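Local coordinates for zinc transport protein ZntB (Vibrio parahaemolyticus RIMD 2210633, PDB 3CK6) that probably carries zinc ions into the cell together with protons, its cytoplasmic domain assembling into a funnel-shaped homopentamer of the CorA metal ion transporter family, at residues R116-M119 / E120-A124; Q140-E143 / G144-K148; Y152-T155 / I156-T159; A193-D196 / L197-E201; F214-N217 / N218-R221. The protein carries 1 engineered substitution. All blocks are in the same frame, centred on the assembly; numbering follows the deposited sequence.

Contact 1 (R116-M119 / E120-A124); sequences RAIM and EIRQA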
loop_
_atom_site.group_PDB
_atom_site.type_symbol
_atom_site.label_atom_id
_atom_site.label_comp_id
_atom_site.label_asym_id
_atom_site.label_seq_id
_atom_site.Cartn_x
_atom_site.Cartn_y
_atom_site.Cartn_z
ATOM N N ARG E 116 -11.936 31.900 8.151
ATOM C CA ARG E 116 -11.490 32.593 9.351
ATOM C C ARG E 116 -9.958 32.744 9.337
ATOM O O ARG E 116 -9.450 33.775 9.733
ATOM C CB ARG E 116 -11.974 31.888 10.625
ATOM C CG ARG E 116 -11.436 32.505 11.911
ATOM C CD ARG E 116 -12.434 33.427 12.616
ATOM N NE ARG E 116 -12.695 34.689 11.911
ATOM C CZ ARG E 116 -12.337 35.902 12.349
ATOM N NH1 ARG E 116 -11.674 36.045 13.494
ATOM N NH2 ARG E 116 -12.644 36.981 11.634
ATOM N N ALA E 117 -9.252 31.730 8.843
ATOM C CA ALA E 117 -7.774 31.775 8.700
ATOM C C ALA E 117 -7.270 32.987 7.897
ATOM O O ALA E 117 -6.323 33.686 8.294
ATOM C CB ALA E 117 -7.292 30.497 8.047
ATOM N N ILE E 118 -7.894 33.225 6.746
ATOM C CA ILE E 118 -7.538 34.372 5.918
ATOM C C ILE E 118 -8.000 35.728 6.508
ATOM O O ILE E 118 -7.272 36.707 6.421
ATOM C CB ILE E 118 -7.970 34.167 4.443
ATOM C CG1 ILE E 118 -7.152 33.005 3.839
ATOM C CG2 ILE E 118 -7.715 35.461 3.630
ATOM C CD1 ILE E 118 -7.633 32.524 2.495
HETATM N N MSE E 119 -9.181 35.771 7.132
HETATM C CA MSE E 119 -9.593 36.951 7.907
HETATM C C MSE E 119 -8.557 37.370 8.938
HETATM O O MSE E 119 -8.269 38.556 9.082
HETATM C CB MSE E 119 -10.923 36.710 8.650
HETATM C CG MSE E 119 -12.067 36.407 7.746
HETATM SE SE MSE E 119 -13.689 36.200 8.749
HETATM C CE MSE E 119 -14.441 34.758 7.716
ATOM N N GLU E 120 -8.010 36.396 9.662
ATOM C CA GLU E 120 -7.013 36.679 10.709
ATOM C C GLU E 120 -5.730 37.269 10.106
ATOM O O GLU E 120 -5.153 38.203 10.664
ATOM C CB GLU E 120 -6.788 35.451 11.607
ATOM C CG GLU E 120 -8.035 35.259 12.531
ATOM C CD GLU E 120 -8.099 33.963 13.352
ATOM O OE1 GLU E 120 -7.126 33.177 13.411
ATOM O OE2 GLU E 120 -9.177 33.741 13.962
ATOM N N ILE E 121 -5.334 36.778 8.938
ATOM C CA ILE E 121 -4.178 37.349 8.221
ATOM C C ILE E 121 -4.458 38.769 7.752
ATOM O O ILE E 121 -3.660 39.670 7.997
ATOM C CB ILE E 121 -3.707 36.430 7.059
ATOM C CG1 ILE E 121 -3.194 35.090 7.628
ATOM C CG2 ILE E 121 -2.661 37.149 6.188
ATOM C CD1 ILE E 121 -3.250 33.920 6.656
ATOM N N ARG E 122 -5.618 38.965 7.122
ATOM C CA ARG E 122 -6.101 40.295 6.730
ATOM C C ARG E 122 -6.158 41.300 7.913
ATOM O O ARG E 122 -5.754 42.460 7.773
ATOM C CB ARG E 122 -7.460 40.161 6.030
ATOM C CG ARG E 122 -7.407 39.465 4.613
ATOM C CD ARG E 122 -8.836 39.110 4.162
ATOM N NE ARG E 122 -9.565 40.341 3.880
ATOM C CZ ARG E 122 -10.884 40.478 3.801
ATOM N NH1 ARG E 122 -11.693 39.440 3.975
ATOM N NH2 ARG E 122 -11.381 41.685 3.543
ATOM N N GLN E 123 -6.622 40.848 9.078
ATOM C CA GLN E 123 -6.621 41.692 10.295
ATOM C C GLN E 123 -5.199 42.086 10.753
ATOM O O GLN E 123 -4.950 43.248 11.060
ATOM C CB GLN E 123 -7.410 41.021 11.427
ATOM C CG GLN E 123 -8.904 40.887 11.081
ATOM C CD GLN E 123 -9.792 40.399 12.222
ATOM O OE1 GLN E 123 -9.317 40.009 13.304
ATOM N NE2 GLN E 123 -11.103 40.416 11.980
ATOM N N ALA E 124 -4.283 41.121 10.756
ATOM C CA ALA E 124 -2.883 41.340 11.101
ATOM C C ALA E 124 -2.199 42.349 10.156
ATOM O O ALA E 124 -1.492 43.261 10.614
ATOM C CB ALA E 124 -2.141 40.006 11.106
#
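Regular helical bonds join residues four apart here, Glu120 N to Arg116 O, Arg122 N to Ile118 O and Gln123 N to Met119 O, the second being the straightest with an N-H...O angle of 177°. One helical turn also brings Arg116 beside Glu120. Arg116 CG stands anti to the backbone N (chi1 175°), and bends farther out curl the chain over the extended glutamate; the guanidinium and carboxylate planes stand 83° apart. Their salt bridge is a long one, NH1 of Arg116 lying 3.4 Å from OE2 of Glu120. The same OE2 is 3.3 Å from Arg116 CG, resting against the aliphatic part of the arginine as much as against its charged end. Its stronger partner is Lys148 on helix 134-161, and two cations on one oxygen would probably favour the ionised glutamate. Met119, present as selenomethionine, sets its SE atom at the edge of the Arg116 guanidinium, in its plane.

Helix 116-126 touches both strand 32-37 of the mixed sheet and helix 134-161 of this CorA-type cytoplasmic domain, and its residue types fit that setting. Branched apolar chains suit Ile118 and Ile121, which are buried: Ile118 packs on Trp33 and His35 of strand 32-37, Ile121 on Leu137 and Ile141. Arg122 suits a boundary. Its CD passes 3.9 Å from Ile118 CG2, lending the isoleucine methylene cover, before a bend at chi3 carries the guanidinium to a salt bridge with Glu9. Gln123 NE2 comes to 3.8 Å from Arg116 NH2, near the guanidinium plane.

Contact 2 (Q140-E143 / G144-K148); sequences QIIE and GLNGK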
loop_
_atom_site.group_PDB
_atom_site.type_symbol
_atom_site.label_atom_id
_atom_site.label_comp_id
_atom_site.label_asym_id
_atom_site.label_seq_id
_atom_site.Cartn_x
_atom_site.Cartn_y
_atom_site.Cartn_z
ATOM N N GLN E 140 1.477 31.176 6.046
ATOM C CA GLN E 140 0.442 31.506 7.040
ATOM C C GLN E 140 -0.953 31.044 6.628
ATOM O O GLN E 140 -1.740 30.641 7.477
ATOM C CB GLN E 140 0.423 32.999 7.336
ATOM C CG GLN E 140 1.624 33.484 8.155
ATOM C CD GLN E 140 1.442 34.896 8.689
ATOM O OE1 GLN E 140 0.340 35.462 8.642
ATOM N NE2 GLN E 140 2.530 35.486 9.187
ATOM N N ILE E 141 -1.266 31.097 5.340
ATOM C CA ILE E 141 -2.549 30.558 4.857
ATOM C C ILE E 141 -2.646 29.051 5.153
ATOM O O ILE E 141 -3.636 28.578 5.738
ATOM C CB ILE E 141 -2.774 30.837 3.340
ATOM C CG1 ILE E 141 -2.883 32.353 3.082
ATOM C CG2 ILE E 141 -4.055 30.093 2.820
ATOM C CD1 ILE E 141 -2.775 32.754 1.587
ATOM N N ILE E 142 -1.605 28.310 4.768
ATOM C CA ILE E 142 -1.543 26.863 4.978
ATOM C C ILE E 142 -1.656 26.540 6.479
ATOM O O ILE E 142 -2.528 25.766 6.893
ATOM C CB ILE E 142 -0.267 26.248 4.302
ATOM C CG1 ILE E 142 -0.372 26.336 2.778
ATOM C CG2 ILE E 142 -0.058 24.806 4.723
ATOM C CD1 ILE E 142 0.956 26.199 2.058
ATOM N N GLU E 143 -0.804 27.155 7.306
ATOM C CA GLU E 143 -0.856 26.911 8.744
ATOM C C GLU E 143 -2.148 27.422 9.402
ATOM O O GLU E 143 -2.636 26.820 10.367
ATOM C CB GLU E 143 0.365 27.486 9.469
ATOM C CG GLU E 143 1.666 26.741 9.172
ATOM C CD GLU E 143 1.861 25.469 10.025
ATOM O OE1 GLU E 143 0.901 24.670 10.182
ATOM O OE2 GLU E 143 3.002 25.257 10.527
ATOM N N GLY E 144 -2.685 28.534 8.904
ATOM C CA GLY E 144 -3.941 29.058 9.446
ATOM C C GLY E 144 -5.073 28.051 9.260
ATOM O O GLY E 144 -5.822 27.777 10.192
ATOM N N LEU E 145 -5.184 27.515 8.040
ATOM C CA LEU E 145 -6.159 26.472 7.696
ATOM C C LEU E 145 -5.992 25.208 8.560
ATOM O O LEU E 145 -6.989 24.679 9.066
ATOM C CB LEU E 145 -6.103 26.146 6.198
ATOM C CG LEU E 145 -6.583 27.217 5.205
ATOM C CD1 LEU E 145 -6.268 26.802 3.773
ATOM C CD2 LEU E 145 -8.063 27.514 5.372
ATOM N N ASN E 146 -4.743 24.746 8.750
ATOM C CA ASN E 146 -4.426 23.666 9.715
ATOM C C ASN E 146 -4.932 23.965 11.122
ATOM O O ASN E 146 -5.618 23.133 11.729
ATOM C CB ASN E 146 -2.900 23.439 9.827
ATOM C CG ASN E 146 -2.318 22.684 8.650
ATOM O OD1 ASN E 146 -3.059 22.064 7.879
ATOM N ND2 ASN E 146 -0.963 22.710 8.516
ATOM N N GLY E 147 -4.539 25.132 11.648
ATOM C CA GLY E 147 -4.955 25.593 12.975
ATOM C C GLY E 147 -6.465 25.514 13.197
ATOM O O GLY E 147 -6.929 25.033 14.234
ATOM N N LYS E 148 -7.242 25.990 12.233
ATOM C CA LYS E 148 -8.711 25.909 12.363
ATOM C C LYS E 148 -9.280 24.490 12.262
ATOM O O LYS E 148 -10.286 24.181 12.907
ATOM C CB LYS E 148 -9.409 26.867 11.378
ATOM C CG LYS E 148 -8.962 28.337 11.516
ATOM C CD LYS E 148 -9.165 28.862 12.930
ATOM C CE LYS E 148 -8.724 30.307 13.045
ATOM N NZ LYS E 148 -9.019 30.881 14.403
HETATM O O HOH W 1 -3.542 23.139 5.548
#
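Glu143 sets CG beside its backbone N and then bends sharply at chi2 (-82°), which folds the carboxylate along the helix toward Asn146; the asparagine, its own CG likewise beside the backbone N, turns its amide to meet it. Asn146 ND2 donates to Glu143 OE1 at 3.2 Å, and the N-H...O angle of 166° makes the bond nearly straight. The oxygen lies in the amide plane, yet the donor arrives from above the carboxylate plane; the carboxylate and amide planes are 88° apart. OE1 is also bonded to Asn218 ND2 of helix 209-246, while Asn146 ND2 makes a second, weak bond to Ala215 O. These residue types suit a place where two helices press together: a carboxylate can accept from two amides, and the amide can donate twice.

This is the first half of helix 134-161, a central helix of the CorA-type domain, packed by helices 116-126, 173-199 and 209-246. A water joins neighbouring turns: it donates to Asn146 OD1 at 2.6 Å and to Ile142 O at 3.1 Å, so the Ile142 carbonyl holds a water besides the backbone N of Asn146. On the flank toward helix 116-126, Gly144 has no side chain, which leaves its backbone bare for the methyl of Ala117. Next to it Ile141 and Leu145 lie side by side pointing the same way, Ile141 CG2 being 4.1 Å from Leu145 CD1, two bulky apolar residues filling the buried face.

Contact 3 (Y152-T155 / I156-T159); sequences YLDT and IEET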
loop_
_atom_site.group_PDB
_atom_site.type_symbol
_atom_site.label_atom_id
_atom_site.label_comp_id
_atom_site.label_asym_id
_atom_site.label_seq_id
_atom_site.Cartn_x
_atom_site.Cartn_y
_atom_site.Cartn_z
ATOM N N TYR E 152 -11.504 22.541 15.202
ATOM C CA TYR E 152 -12.704 21.743 14.960
ATOM C C TYR E 152 -12.548 20.307 15.468
ATOM O O TYR E 152 -13.450 19.769 16.116
ATOM C CB TYR E 152 -13.108 21.766 13.483
ATOM C CG TYR E 152 -14.298 20.894 13.155
ATOM C CD1 TYR E 152 -15.572 21.200 13.637
ATOM C CD2 TYR E 152 -14.153 19.765 12.350
ATOM C CE1 TYR E 152 -16.660 20.386 13.331
ATOM C CE2 TYR E 152 -15.238 18.958 12.035
ATOM C CZ TYR E 152 -16.477 19.270 12.524
ATOM O OH TYR E 152 -17.546 18.456 12.204
ATOM N N LEU E 153 -11.408 19.694 15.173
ATOM C CA LEU E 153 -11.140 18.336 15.642
ATOM C C LEU E 153 -11.243 18.210 17.159
ATOM O O LEU E 153 -11.677 17.175 17.650
ATOM C CB LEU E 153 -9.797 17.802 15.136
ATOM C CG LEU E 153 -9.818 17.343 13.674
ATOM C CD1 LEU E 153 -8.413 16.965 13.184
ATOM C CD2 LEU E 153 -10.844 16.204 13.441
ATOM N N ASP E 154 -10.876 19.272 17.879
ATOM C CA ASP E 154 -11.039 19.354 19.332
ATOM C C ASP E 154 -12.495 19.188 19.753
ATOM O O ASP E 154 -12.752 18.585 20.774
ATOM C CB ASP E 154 -10.524 20.686 19.888
ATOM C CG ASP E 154 -9.007 20.763 19.949
ATOM O OD1 ASP E 154 -8.340 19.701 19.903
ATOM O OD2 ASP E 154 -8.484 21.902 20.048
ATOM N N THR E 155 -13.429 19.740 18.971
ATOM C CA THR E 155 -14.858 19.631 19.273
ATOM C C THR E 155 -15.310 18.192 19.076
ATOM O O THR E 155 -16.207 17.716 19.764
ATOM C CB THR E 155 -15.733 20.573 18.401
ATOM O OG1 THR E 155 -15.788 20.094 17.049
ATOM C CG2 THR E 155 -15.206 21.990 18.420
ATOM N N ILE E 156 -14.692 17.506 18.117
ATOM C CA ILE E 156 -15.009 16.095 17.875
ATOM C C ILE E 156 -14.449 15.242 19.014
ATOM O O ILE E 156 -15.134 14.355 19.547
ATOM C CB ILE E 156 -14.533 15.615 16.476
ATOM C CG1 ILE E 156 -15.397 16.281 15.389
ATOM C CG2 ILE E 156 -14.602 14.076 16.373
ATOM C CD1 ILE E 156 -14.847 16.185 13.970
ATOM N N GLU E 157 -13.218 15.547 19.412
ATOM C CA GLU E 157 -12.609 14.901 20.574
ATOM C C GLU E 157 -13.505 14.995 21.827
ATOM O O GLU E 157 -13.678 14.002 22.538
ATOM C CB GLU E 157 -11.220 15.480 20.847
ATOM C CG GLU E 157 -10.573 14.908 22.110
ATOM C CD GLU E 157 -9.179 15.432 22.330
ATOM O OE1 GLU E 157 -8.334 14.638 22.796
ATOM O OE2 GLU E 157 -8.923 16.627 22.026
ATOM N N GLU E 158 -14.079 16.177 22.071
ATOM C CA GLU E 158 -15.043 16.399 23.176
ATOM C C GLU E 158 -16.216 15.426 23.147
ATOM O O GLU E 158 -16.622 14.881 24.180
ATOM C CB GLU E 158 -15.631 17.811 23.110
ATOM C CG GLU E 158 -14.698 18.948 23.481
ATOM C CD GLU E 158 -15.419 20.033 24.266
ATOM O OE1 GLU E 158 -16.511 19.744 24.817
ATOM O OE2 GLU E 158 -14.892 21.169 24.334
ATOM N N THR E 159 -16.785 15.253 21.960
ATOM C CA THR E 159 -17.879 14.322 21.736
ATOM C C THR E 159 -17.420 12.916 22.115
ATOM O O THR E 159 -18.099 12.225 22.888
ATOM C CB THR E 159 -18.360 14.382 20.261
ATOM O OG1 THR E 159 -18.883 15.685 19.994
ATOM C CG2 THR E 159 -19.448 13.348 19.966
#
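Over one face of the Tyr152 ring, toward its rim, lies Ile156 CG1; the branch runs outward from there, and CD1 lies beyond the rim, 3.4 Å from Tyr152 CE2. With CG anti to the backbone N (chi1 177°), the tyrosine swings its ring forward along the helix toward the residue one turn on. Leu153 adds a second apolar neighbour, its CD2 standing 4.0 Å from the same Ile156 CD1, so one methyl is shared by an aromatic and an aliphatic residue. The other flat groups are two carboxylates. Asp154 and Glu157 point the same way with planes only 24° apart, and Asp154 OD1 and Glu157 OE2 lie 3.8 Å from each other, a pairing of like charges that probably costs some energy.

The backbone carries extra bonds. Thr155 OG1 occupies the crowded position between its own N and carbonyl carbon (chi1 72°), from which it donates to Tyr152 O, on a lone pair in the carbonyl plane, at a very short 2.5 Å. Tyr152 O also accepts Ile156 N at 3.3 Å. One turn later Thr159 OG1 and N both make only weak bonds to Thr155 O. Threonine suits such turns because its short hydroxyl can reach back to a helix carbonyl. Toward the end of helix 134-161, Tyr152 and Ile156 lean on Ala179 of helix 173-199, Leu153 packs on Leu180 there and on Ile222 and Ile226 of helix 209-246, and Tyr152 also touches Ile84 and Pro92 in loops.

Contact 4 (A193-D196 / L197-E201); sequences AIRD and LIESE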
loop_
_atom_site.group_PDB
_atom_site.type_symbol
_atom_site.label_atom_id
_atom_site.label_comp_id
_atom_site.label_asym_id
_atom_site.label_seq_id
_atom_site.Cartn_x
_atom_site.Cartn_y
_atom_site.Cartn_z
ATOM N N ALA E 193 -0.995 17.615 -1.357
ATOM C CA ALA E 193 -0.862 18.907 -2.032
ATOM C C ALA E 193 0.298 19.698 -1.418
ATOM O O ALA E 193 1.145 20.247 -2.136
ATOM C CB ALA E 193 -2.172 19.712 -1.951
ATOM N N ILE E 194 0.367 19.690 -0.089
ATOM C CA ILE E 194 1.458 20.350 0.621
ATOM C C ILE E 194 2.803 19.649 0.360
ATOM O O ILE E 194 3.833 20.312 0.160
ATOM C CB ILE E 194 1.130 20.515 2.147
ATOM C CG1 ILE E 194 -0.064 21.474 2.315
ATOM C CG2 ILE E 194 2.414 21.015 2.938
ATOM C CD1 ILE E 194 -0.833 21.364 3.665
ATOM N N ARG E 195 2.806 18.315 0.350
ATOM C CA ARG E 195 4.020 17.580 -0.014
ATOM C C ARG E 195 4.490 17.993 -1.406
ATOM O O ARG E 195 5.670 18.305 -1.600
ATOM C CB ARG E 195 3.797 16.070 0.005
ATOM C CG ARG E 195 5.087 15.252 -0.244
ATOM C CD ARG E 195 4.745 13.849 -0.679
ATOM N NE ARG E 195 3.947 13.865 -1.906
ATOM C CZ ARG E 195 3.032 12.953 -2.220
ATOM N NH1 ARG E 195 2.798 11.931 -1.407
ATOM N NH2 ARG E 195 2.349 13.058 -3.351
ATOM N N ASP E 196 3.542 17.999 -2.347
ATOM C CA ASP E 196 3.813 18.332 -3.730
ATOM C C ASP E 196 4.329 19.749 -3.876
ATOM O O ASP E 196 5.249 19.978 -4.629
ATOM C CB ASP E 196 2.572 18.122 -4.604
ATOM C CG ASP E 196 2.249 16.653 -4.817
ATOM O OD1 ASP E 196 3.048 15.777 -4.406
ATOM O OD2 ASP E 196 1.185 16.367 -5.395
ATOM N N LEU E 197 3.724 20.686 -3.152
ATOM C CA LEU E 197 4.196 22.050 -3.154
ATOM C C LEU E 197 5.658 22.093 -2.708
ATOM O O LEU E 197 6.472 22.757 -3.334
ATOM C CB LEU E 197 3.348 22.916 -2.236
ATOM C CG LEU E 197 3.896 24.304 -1.899
ATOM C CD1 LEU E 197 3.819 25.212 -3.124
ATOM C CD2 LEU E 197 3.057 24.856 -0.749
ATOM N N ILE E 198 5.976 21.380 -1.631
ATOM C CA ILE E 198 7.375 21.366 -1.109
ATOM C C ILE E 198 8.340 20.769 -2.120
ATOM O O ILE E 198 9.427 21.313 -2.357
ATOM C CB ILE E 198 7.467 20.627 0.257
ATOM C CG1 ILE E 198 6.729 21.432 1.325
ATOM C CG2 ILE E 198 8.940 20.422 0.704
ATOM C CD1 ILE E 198 6.483 20.685 2.637
ATOM N N GLU E 199 7.963 19.652 -2.730
ATOM C CA GLU E 199 8.896 18.966 -3.645
ATOM C C GLU E 199 9.139 19.731 -4.954
ATOM O O GLU E 199 10.070 19.410 -5.691
ATOM C CB GLU E 199 8.455 17.519 -3.926
ATOM C CG GLU E 199 7.985 16.743 -2.701
ATOM C CD GLU E 199 9.037 15.884 -2.011
ATOM O OE1 GLU E 199 8.670 14.735 -1.629
ATOM O OE2 GLU E 199 10.206 16.338 -1.821
ATOM N N SER E 200 8.304 20.740 -5.216
ATOM C CA SER E 200 8.400 21.590 -6.415
ATOM C C SER E 200 9.630 22.502 -6.409
ATOM O O SER E 200 10.085 22.935 -7.474
ATOM C CB SER E 200 7.114 22.422 -6.610
ATOM O OG SER E 200 7.082 23.580 -5.772
ATOM N N GLU E 201 10.162 22.794 -5.216
ATOM C CA GLU E 201 11.331 23.689 -5.076
ATOM C C GLU E 201 10.972 25.112 -5.473
ATOM O O GLU E 201 11.820 25.852 -5.953
ATOM C CB GLU E 201 12.497 23.241 -5.960
ATOM C CG GLU E 201 12.622 21.761 -6.142
ATOM C CD GLU E 201 13.642 21.183 -5.239
ATOM O OE1 GLU E 201 13.357 21.038 -4.025
ATOM O OE2 GLU E 201 14.732 20.886 -5.753
#
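Ile194 and Ile198 slant past each other near the C-terminal end of helix 173-199, in the helical layer that packs against the sheet of this CorA-type domain; Ile194 CG2 and Ile198 CD1 stand 4.1 Å apart. Beta-branched and apolar, both suit a buried face, Ile194 reaching Ile142 and Ile198 reaching His216. Leu197 turns another way, onto Phe77 and Leu79 of strand 77-83.

On the polar side, the guanidinium of Arg195 is oriented by its sequence neighbour. NE and NH2 grip Asp196 side-on, both aimed at the single atom OD1, which lies in the guanidinium plane. The oxygen receives NE on its anti side and NH2, at 3.0 Å, on its syn side, both from the same face of the carboxylate. Glu199, one turn after Arg195, lies against the arginine's methylenes and not its charge: Glu199 OE1 is 3.9 Å from Arg195 CG but 4.8 Å from NE, so any attraction acts at a distance.

The turns then give way to a loop, where Glu201 takes a positive phi. Ser200, short enough to fold back, sets OG between its backbone N and carbonyl carbon (chi1 80°) and donates from there to Leu197 O at 2.6 Å.

Contact 5 (F214-N217 / N218-R221); sequences FAHN and NITR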
loop_
_atom_site.group_PDB
_atom_site.type_symbol
_atom_site.label_atom_id
_atom_site.label_comp_id
_atom_site.label_asym_id
_atom_site.label_seq_id
_atom_site.Cartn_x
_atom_site.Cartn_y
_atom_site.Cartn_z
ATOM N N PHE E 214 7.409 21.953 8.798
ATOM C CA PHE E 214 6.538 21.998 9.980
ATOM C C PHE E 214 5.041 22.008 9.602
ATOM O O PHE E 214 4.231 21.336 10.244
ATOM C CB PHE E 214 6.871 23.211 10.866
ATOM C CG PHE E 214 8.317 23.265 11.332
ATOM C CD1 PHE E 214 9.026 22.108 11.609
ATOM C CD2 PHE E 214 8.957 24.488 11.504
ATOM C CE1 PHE E 214 10.366 22.163 12.030
ATOM C CE2 PHE E 214 10.292 24.553 11.925
ATOM C CZ PHE E 214 10.992 23.387 12.180
ATOM N N ALA E 215 4.678 22.777 8.578
ATOM C CA ALA E 215 3.288 22.785 8.076
ATOM C C ALA E 215 2.871 21.420 7.522
ATOM O O ALA E 215 1.771 20.943 7.785
ATOM C CB ALA E 215 3.073 23.892 7.037
ATOM N N HIS E 216 3.765 20.785 6.776
ATOM C CA HIS E 216 3.540 19.415 6.320
ATOM C C HIS E 216 3.395 18.406 7.491
ATOM O O HIS E 216 2.532 17.531 7.451
ATOM C CB HIS E 216 4.668 18.973 5.372
ATOM C CG HIS E 216 4.429 17.636 4.759
ATOM N ND1 HIS E 216 5.374 16.638 4.759
ATOM C CD2 HIS E 216 3.329 17.113 4.161
ATOM C CE1 HIS E 216 4.872 15.559 4.181
ATOM N NE2 HIS E 216 3.636 15.823 3.805
ATOM N N ASN E 217 4.267 18.524 8.497
ATOM C CA ASN E 217 4.175 17.684 9.693
ATOM C C ASN E 217 2.827 17.888 10.401
ATOM O O ASN E 217 2.199 16.923 10.851
ATOM C CB ASN E 217 5.323 17.935 10.657
ATOM C CG ASN E 217 5.480 16.801 11.676
ATOM O OD1 ASN E 217 5.503 15.628 11.306
ATOM N ND2 ASN E 217 5.594 17.151 12.955
ATOM N N ASN E 218 2.387 19.141 10.496
ATOM C CA ASN E 218 1.060 19.422 11.076
ATOM C C ASN E 218 -0.123 18.786 10.347
ATOM O O ASN E 218 -1.036 18.269 10.998
ATOM C CB ASN E 218 0.840 20.928 11.260
ATOM C CG ASN E 218 1.693 21.497 12.391
ATOM O OD1 ASN E 218 2.062 20.770 13.297
ATOM N ND2 ASN E 218 2.042 22.784 12.314
ATOM N N ILE E 219 -0.141 18.852 9.017
ATOM C CA ILE E 219 -1.258 18.236 8.258
ATOM C C ILE E 219 -1.197 16.699 8.389
ATOM O O ILE E 219 -2.220 16.061 8.527
ATOM C CB ILE E 219 -1.346 18.697 6.773
ATOM C CG1 ILE E 219 -2.604 18.114 6.076
ATOM C CG2 ILE E 219 -0.106 18.338 6.006
ATOM C CD1 ILE E 219 -3.898 18.775 6.531
ATOM N N THR E 220 0.020 16.141 8.407
ATOM C CA THR E 220 0.213 14.697 8.609
ATOM C C THR E 220 -0.338 14.297 9.974
ATOM O O THR E 220 -1.106 13.338 10.067
ATOM C CB THR E 220 1.695 14.312 8.488
ATOM O OG1 THR E 220 2.168 14.733 7.210
ATOM C CG2 THR E 220 1.907 12.790 8.634
ATOM N N ARG E 221 0.026 15.055 11.013
ATOM C CA ARG E 221 -0.535 14.844 12.359
ATOM C C ARG E 221 -2.070 14.873 12.352
ATOM O O ARG E 221 -2.718 14.003 12.959
ATOM C CB ARG E 221 0.014 15.853 13.372
ATOM C CG ARG E 221 -0.747 15.805 14.755
ATOM C CD ARG E 221 -0.117 16.861 15.723
ATOM N NE ARG E 221 -0.193 18.209 15.161
ATOM C CZ ARG E 221 -1.314 18.920 15.016
ATOM N NH1 ARG E 221 -1.258 20.129 14.472
ATOM N NH2 ARG E 221 -2.491 18.433 15.400
#
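His216 O accepts two hydrogen bonds from Thr220, from N at 3.0 Å and from OG1 at 2.8 Å, the two donors approaching from opposite faces of the carbonyl. The threonine hydroxyl stands beside its backbone N (chi1 -57°), which lets it reach back one turn. Asn218 N bonds to Phe214 O and Arg221 N to Asn217 O in the regular helical way.

Among the packing contacts, Thr220 OG1 also lies over one face of the His216 imidazole, 3.9 Å above its plane and toward the rim. Ile219 CG2 sits close against the histidine carbonyl, 3.1 Å from His216 O, and reaches the ring obliquely at CD2.

Other polar groups find partners on a neighbouring helix and a neighbouring subunit. Asn218 ND2 bonds to Glu143 OE1, and Arg221 makes a salt bridge to Asp150, both tying this helix to helix 134-161. Asn217 OD1 is bonded to Arg66 of a neighbouring subunit, while Phe214 stacks on His59 and meets His70 edge-to-face, both of that subunit. Each suits the interface, the amide oxygen by accepting from arginine, the flat ring by stacking on imidazole. Helix 209-246 is the long helix of the CorA fold, used here both inside its own chain and between subunits of the pentameric funnel.

How the contacts relate
All five contacts are short stretches of helix, a little over two turns, contact 4 running past its helix end. Contact 2 lies nearest the centre of the chain, about 7 Å away, with no exposed residue; it meets contact 1 by a salt bridge and close packing, contact 4 by isoleucine and leucine methyls, and contact 5 by a carboxylate and amides. Contact 3 uses the same helix 134-161 but is the most peripheral, about 19 Å out, with more exposed residues, among them an acidic one. Contacts 4 and 5 join helices 173-199 and 209-246 through isoleucines and a histidine. Contact 1 faces the sheet through arginine and isoleucine. Of the five, contact 5 alone meets another subunit.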